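Local coordinates for protein secretin XcpQ (Pseudomonas aeruginosa, PDB 4E9J) that forms the outer-membrane channel of the type II secretion system, through which folded exoproteins such as elastase LasB leave the cell, at residues R32-I35 with D36-E40; Q71-L74 with S75-T79. All blocks are in the same frame, centred on the assembly; numbering follows the deposited sequence.

Interaction 1 of 2, residues R32-I35 with D36-E40; sequences REFI and DQISE
F34 and I38, one helical turn apart, make the apolar part of this contact within helix 31-42. I38 lays its CG1 over one face of the F34 ring, 4.0 Å from the ring centroid and 21° off the normal, a CH-pi contact displaced toward the rim, with CZ the nearest ring atom to CG1. The ring is set for this by its first torsion: CG stands anti to the backbone N (chi1 176°), beside the carbonyl carbon, which leans the phenyl group along the helix toward I38. A flat ring offers a broad face, and the isoleucine's CG1 and CD1 lie against it; V69, F73 and V76 of helix 66-79 and F11 of strand 11-13 continue the same apolar layer.

Main-chain bonding follows the i to i+4 pattern, with Q37 N reaching E33 O at 2.9 Å and I38 N reaching F34 O at 3.0 Å. I35 O receives S39 N at 3.0 Å, and S39 OG approaches the same oxygen to 3.2 Å. The S39 hydroxyl bonds to the carbonyl of E44; serine's short side chain keeps it close to the main chain, where it can reach that oxygen.

On the outer side, a water donates to both R32 O and D36 OD1, at 3.1 and 2.7 Å. It thus joins the carboxylate to a carbonyl that already accepts D36 N, a link that D36, lying on the exposed side, is well placed to make. R32 meanwhile bonds through its own N to D30 OD1, just ahead of the helix.

I35 packs against F46 and V48 and against M77 of helix 66-79. The whole is an amphipathic alpha-helix of the secretin N0 domain, apolar toward helix 66-79 and strand 46-48 and polar toward solvent.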
ATOM      1  N   ARG A  32       8.590   5.870 -25.579  1.00 31.92           N
ATOM      2  CA  ARG A  32       9.457   7.007 -25.883  1.00 33.41           C
ATOM      3  C   ARG A  32       8.706   8.226 -26.432  1.00 39.25           C
ATOM      4  O   ARG A  32       9.129   9.354 -26.175  1.00 38.49           O
ATOM      5  CB  ARG A  32      10.614   6.572 -26.769  1.00 36.89           C
ATOM      6  CG  ARG A  32      11.546   5.620 -26.006  1.00 47.96           C
ATOM      7  CD  ARG A  32      12.336   4.730 -26.944  1.00 56.08           C
ATOM      8  NE  ARG A  32      13.293   3.866 -26.254  1.00 61.14           N
ATOM      9  CZ  ARG A  32      14.490   4.230 -25.815  1.00 68.95           C
ATOM     10  NH1 ARG A  32      14.905   5.483 -25.953  1.00 54.39           N
ATOM     11  NH2 ARG A  32      15.273   3.348 -25.209  1.00 55.43           N
ATOM     12  N   GLU A  33       7.575   8.009 -27.130  1.00 37.86           N
ATOM     13  CA  GLU A  33       6.714   9.095 -27.595  1.00 38.08           C
ATOM     14  C   GLU A  33       6.015   9.702 -26.393  1.00 39.60           C
ATOM     15  O   GLU A  33       5.986  10.924 -26.251  1.00 39.47           O
ATOM     16  CB  GLU A  33       5.671   8.600 -28.624  1.00 39.70           C
ATOM     17  CG  GLU A  33       4.672   9.681 -29.012  1.00 56.30           C
ATOM     18  CD  GLU A  33       3.839   9.371 -30.241  1.00 96.52           C
ATOM     19  OE1 GLU A  33       4.439   8.955 -31.258  1.00112.89           O
ATOM     20  OE2 GLU A  33       2.600   9.542 -30.196  1.00 88.56           O
ATOM     21  N   PHE A  34       5.490   8.854 -25.503  1.00 34.81           N
ATOM     22  CA  PHE A  34       4.846   9.360 -24.291  1.00 33.17           C
ATOM     23  C   PHE A  34       5.816  10.217 -23.459  1.00 33.86           C
ATOM     24  O   PHE A  34       5.424  11.278 -22.989  1.00 33.05           O
ATOM     25  CB  PHE A  34       4.257   8.212 -23.471  1.00 34.36           C
ATOM     26  CG  PHE A  34       3.670   8.668 -22.156  1.00 34.46           C
ATOM     27  CD1 PHE A  34       2.505   9.432 -22.122  1.00 37.45           C
ATOM     28  CD2 PHE A  34       4.312   8.390 -20.958  1.00 33.30           C
ATOM     29  CE1 PHE A  34       1.976   9.875 -20.902  1.00 37.73           C
ATOM     30  CE2 PHE A  34       3.798   8.846 -19.749  1.00 36.11           C
ATOM     31  CZ  PHE A  34       2.625   9.570 -19.723  1.00 34.91           C
ATOM     32  N   ILE A  35       7.078   9.794 -23.339  1.00 30.94           N
ATOM     33  CA  ILE A  35       8.109  10.557 -22.598  1.00 30.82           C
ATOM     34  C   ILE A  35       8.347  11.934 -23.245  1.00 35.89           C
ATOM     35  O   ILE A  35       8.408  12.941 -22.536  1.00 35.29           O
ATOM     36  CB  ILE A  35       9.419   9.729 -22.482  1.00 32.86           C
ATOM     37  CG1 ILE A  35       9.197   8.509 -21.552  1.00 32.90           C
ATOM     38  CG2 ILE A  35      10.575  10.595 -21.974  1.00 32.32           C
ATOM     39  CD1 ILE A  35      10.232   7.299 -21.795  1.00 41.22           C
ATOM     40  N   ASP A  36       8.482  11.963 -24.586  1.00 34.25           N
ATOM     41  CA  ASP A  36       8.654  13.208 -25.356  1.00 34.51           C
ATOM     42  C   ASP A  36       7.463  14.146 -25.156  1.00 35.65           C
ATOM     43  O   ASP A  36       7.665  15.347 -24.975  1.00 33.67           O
ATOM     44  CB  ASP A  36       8.792  12.919 -26.863  1.00 37.26           C
ATOM     45  CG  ASP A  36      10.108  12.324 -27.300  1.00 55.60           C
ATOM     46  OD1 ASP A  36      11.099  12.456 -26.551  1.00 57.87           O
ATOM     47  OD2 ASP A  36      10.170  11.795 -28.432  1.00 67.54           O
ATOM     48  N   GLN A  37       6.236  13.614 -25.170  1.00 30.85           N
ATOM     49  CA  GLN A  37       5.056  14.458 -24.933  1.00 30.29           C
ATOM     50  C   GLN A  37       5.088  15.047 -23.522  1.00 36.09           C
ATOM     51  O   GLN A  37       4.722  16.207 -23.339  1.00 35.27           O
ATOM     52  CB  GLN A  37       3.758  13.660 -25.125  1.00 30.78           C
ATOM     53  CG  GLN A  37       3.423  13.317 -26.572  1.00 47.17           C
ATOM     54  CD  GLN A  37       3.241  14.513 -27.473  1.00 67.53           C
ATOM     55  OE1 GLN A  37       3.791  14.550 -28.574  1.00 59.46           O
ATOM     56  NE2 GLN A  37       2.474  15.527 -27.049  1.00 62.40           N
ATOM     57  N   ILE A  38       5.511  14.249 -22.516  1.00 33.21           N
ATOM     58  CA  ILE A  38       5.571  14.761 -21.144  1.00 32.55           C
ATOM     59  C   ILE A  38       6.622  15.879 -21.075  1.00 36.85           C
ATOM     60  O   ILE A  38       6.437  16.850 -20.335  1.00 37.87           O
ATOM     61  CB  ILE A  38       5.828  13.623 -20.105  1.00 34.64           C
ATOM     62  CG1 ILE A  38       4.595  12.685 -19.982  1.00 33.81           C
ATOM     63  CG2 ILE A  38       6.188  14.202 -18.721  1.00 36.68           C
ATOM     64  CD1 ILE A  38       3.358  13.272 -19.259  1.00 38.96           C
ATOM     65  N   SER A  39       7.715  15.747 -21.832  1.00 31.50           N
ATOM     66  CA  SER A  39       8.746  16.784 -21.881  1.00 32.39           C
ATOM     67  C   SER A  39       8.222  18.046 -22.531  1.00 39.06           C
ATOM     68  O   SER A  39       8.535  19.125 -22.050  1.00 40.46           O
ATOM     69  CB  SER A  39       9.977  16.328 -22.657  1.00 33.81           C
ATOM     70  OG  SER A  39      10.595  15.242 -22.004  1.00 41.49           O
ATOM     71  N   GLU A  40       7.424  17.924 -23.610  1.00 37.69           N
ATOM     72  CA  GLU A  40       6.844  19.089 -24.295  1.00 37.50           C
ATOM     73  C   GLU A  40       5.917  19.873 -23.388  1.00 43.26           C
ATOM     74  O   GLU A  40       5.983  21.103 -23.388  1.00 45.78           O
ATOM     75  CB  GLU A  40       6.119  18.685 -25.587  1.00 38.98           C
TER
HETATM   76  O   HOH W   1      11.975  10.166 -25.396  1.00 36.76           O

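Interaction 2 of 2, residues Q71-L74 with S75-T79; sequences QLFL and SVMST
F73 and M77 form a Met-aromatic and CH-pi contact one turn apart, on the side of helix 66-79 that faces helix 31-42; another side of the helix meets strands 114-119 and 141-145 of the next region. M77 brings CG over one face of the F73 ring, 4.1 Å from the centroid and 25° off the normal. Its sulfur meets the ring more obliquely, SD standing 4.8 Å from the centroid and 47° off the normal. The bends at chi2 (-45°) and chi3 fold the chain back, so that the methyl CE also reaches the ring, 3.9 Å from F73 CE1. Flexible and polarisable, methionine can shape itself to the face and rim together. F73 also stacks with the ring of F46, so that the aromatic group is packed by more than its helix neighbour.

A second, looser apolar pair sits on another side of the helix: L72 CD1 lies 4.3 Å from V76 CG2. Both side chains touch T115 of strand 114-119, where aliphatic groups fit a buried surface.

A water donates to Q71 O at 2.8 Å and is hydrogen-bonded to S75 OG at 2.7 Å; the serine hydroxyl is small enough to stay buried here, and it also bonds to H141 NE2. At the last turn S75 O accepts from both T79 N and T79 OG1, which come from opposite faces of its carbonyl plane, and T79 OG1 also bonds to S154 OG.

The helix thus has two working sides: an i to i+4 Met-aromatic pair in the core of the N0 domain, and an aliphatic and hydroxyl side, L72, V76, S75 and T79, against the strands of the N1 region.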
ATOM      1  N   GLN A  71       2.297  13.396 -12.145  1.00 29.55           N
ATOM      2  CA  GLN A  71       1.917  12.206 -11.364  1.00 29.69           C
ATOM      3  C   GLN A  71       1.522  11.055 -12.318  1.00 33.14           C
ATOM      4  O   GLN A  71       1.922   9.906 -12.108  1.00 31.78           O
ATOM      5  CB  GLN A  71       0.735  12.494 -10.409  1.00 31.91           C
ATOM      6  CG  GLN A  71       1.063  13.385  -9.219  1.00 49.38           C
ATOM      7  CD  GLN A  71      -0.206  13.663  -8.436  1.00 67.48           C
ATOM      8  OE1 GLN A  71      -0.844  12.745  -7.899  1.00 61.91           O
ATOM      9  NE2 GLN A  71      -0.641  14.916  -8.396  1.00 55.32           N
ATOM     10  N   LEU A  72       0.751  11.364 -13.377  1.00 28.90           N
ATOM     11  CA  LEU A  72       0.352  10.370 -14.369  1.00 27.43           C
ATOM     12  C   LEU A  72       1.608   9.780 -15.070  1.00 26.87           C
ATOM     13  O   LEU A  72       1.701   8.569 -15.243  1.00 25.50           O
ATOM     14  CB  LEU A  72      -0.623  10.980 -15.369  1.00 28.15           C
ATOM     15  CG  LEU A  72      -0.984  10.142 -16.594  1.00 32.31           C
ATOM     16  CD1 LEU A  72      -1.667   8.850 -16.175  1.00 33.40           C
ATOM     17  CD2 LEU A  72      -1.876  10.938 -17.542  1.00 32.95           C
ATOM     18  N   PHE A  73       2.576  10.630 -15.415  1.00 22.76           N
ATOM     19  CA  PHE A  73       3.864  10.201 -15.991  1.00 22.84           C
ATOM     20  C   PHE A  73       4.564   9.188 -15.085  1.00 29.04           C
ATOM     21  O   PHE A  73       4.991   8.145 -15.560  1.00 28.07           O
ATOM     22  CB  PHE A  73       4.772  11.420 -16.229  1.00 24.19           C
ATOM     23  CG  PHE A  73       6.244  11.130 -16.407  1.00 24.73           C
ATOM     24  CD1 PHE A  73       6.710  10.492 -17.549  1.00 27.12           C
ATOM     25  CD2 PHE A  73       7.172  11.582 -15.484  1.00 29.02           C
ATOM     26  CE1 PHE A  73       8.083  10.305 -17.760  1.00 27.62           C
ATOM     27  CE2 PHE A  73       8.541  11.369 -15.683  1.00 32.28           C
ATOM     28  CZ  PHE A  73       8.985  10.711 -16.811  1.00 29.29           C
ATOM     29  N   LEU A  74       4.643   9.477 -13.769  1.00 30.93           N
ATOM     30  CA  LEU A  74       5.296   8.558 -12.810  1.00 30.31           C
ATOM     31  C   LEU A  74       4.574   7.222 -12.715  1.00 32.16           C
ATOM     32  O   LEU A  74       5.226   6.186 -12.619  1.00 32.74           O
ATOM     33  CB  LEU A  74       5.400   9.207 -11.433  1.00 30.99           C
ATOM     34  CG  LEU A  74       6.270  10.461 -11.322  1.00 35.35           C
ATOM     35  CD1 LEU A  74       6.290  10.968  -9.885  1.00 37.83           C
ATOM     36  CD2 LEU A  74       7.654  10.221 -11.835  1.00 37.23           C
ATOM     37  N   SER A  75       3.231   7.241 -12.774  1.00 26.63           N
ATOM     38  CA  SER A  75       2.406   6.046 -12.745  1.00 26.72           C
ATOM     39  C   SER A  75       2.646   5.210 -13.986  1.00 31.72           C
ATOM     40  O   SER A  75       2.712   3.991 -13.883  1.00 31.37           O
ATOM     41  CB  SER A  75       0.922   6.394 -12.639  1.00 30.38           C
ATOM     42  OG  SER A  75       0.536   6.522 -11.281  1.00 40.89           O
ATOM     43  N   VAL A  76       2.777   5.851 -15.163  1.00 29.34           N
ATOM     44  CA  VAL A  76       3.050   5.123 -16.409  1.00 28.62           C
ATOM     45  C   VAL A  76       4.449   4.500 -16.353  1.00 30.30           C
ATOM     46  O   VAL A  76       4.616   3.340 -16.703  1.00 30.54           O
ATOM     47  CB  VAL A  76       2.820   6.022 -17.659  1.00 33.29           C
ATOM     48  CG1 VAL A  76       3.379   5.384 -18.933  1.00 32.67           C
ATOM     49  CG2 VAL A  76       1.329   6.308 -17.828  1.00 33.40           C
ATOM     50  N   MET A  77       5.437   5.237 -15.874  1.00 27.09           N
ATOM     51  CA  MET A  77       6.806   4.715 -15.777  1.00 27.81           C
ATOM     52  C   MET A  77       6.824   3.504 -14.834  1.00 37.39           C
ATOM     53  O   MET A  77       7.289   2.433 -15.217  1.00 37.95           O
ATOM     54  CB  MET A  77       7.752   5.797 -15.226  1.00 29.68           C
ATOM     55  CG  MET A  77       8.179   6.907 -16.215  1.00 31.76           C
ATOM     56  SD  MET A  77       8.692   6.428 -17.893  1.00 35.70           S
ATOM     57  CE  MET A  77       7.228   6.675 -18.736  1.00 32.82           C
ATOM     58  N   SER A  78       6.281   3.670 -13.617  1.00 34.90           N
ATOM     59  CA  SER A  78       6.164   2.594 -12.640  1.00 34.73           C
ATOM     60  C   SER A  78       5.381   1.399 -13.181  1.00 38.38           C
ATOM     61  O   SER A  78       5.820   0.270 -12.967  1.00 37.78           O
ATOM     62  CB  SER A  78       5.537   3.096 -11.341  1.00 39.79           C
ATOM     63  OG  SER A  78       5.306   2.034 -10.433  1.00 57.70           O
ATOM     64  N   THR A  79       4.297   1.629 -13.964  1.00 34.20           N
ATOM     65  CA  THR A  79       3.526   0.522 -14.558  1.00 34.27           C
ATOM     66  C   THR A  79       4.405  -0.385 -15.422  1.00 39.32           C
ATOM     67  O   THR A  79       4.228  -1.592 -15.378  1.00 39.14           O
ATOM     68  CB  THR A  79       2.318   1.036 -15.382  1.00 39.97           C
ATOM     69  OG1 THR A  79       1.349   1.624 -14.496  1.00 39.54           O
ATOM     70  CG2 THR A  79       1.623  -0.080 -16.231  1.00 33.75           C
TER
HETATM   71  O   HOH W   2       1.632   8.457  -9.786  1.00 47.25           O

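Overall arrangement
Interactions 1 and 2 lie on two helices of the N0 domain, 31-42 and 66-79, and meet directly; the centres of the two interactions are about 12 Å apart. F34 CE2 packs against V76 CG1 at 3.6 Å, I38 CD1 lies 3.8 Å from F73 CB, and I35 CG1 lies 3.9 Å from M77 CE. The two helices thus share one apolar seam: F34, I35 and I38 on one side, F73, V76 and M77 on the other. Beyond it, helix 66-79 reaches the strands of the N1 region, placing interaction 2 between interaction 1 and the next domain. Both contacts belong to the periplasmic N0 domain, joined by this helix-helix face.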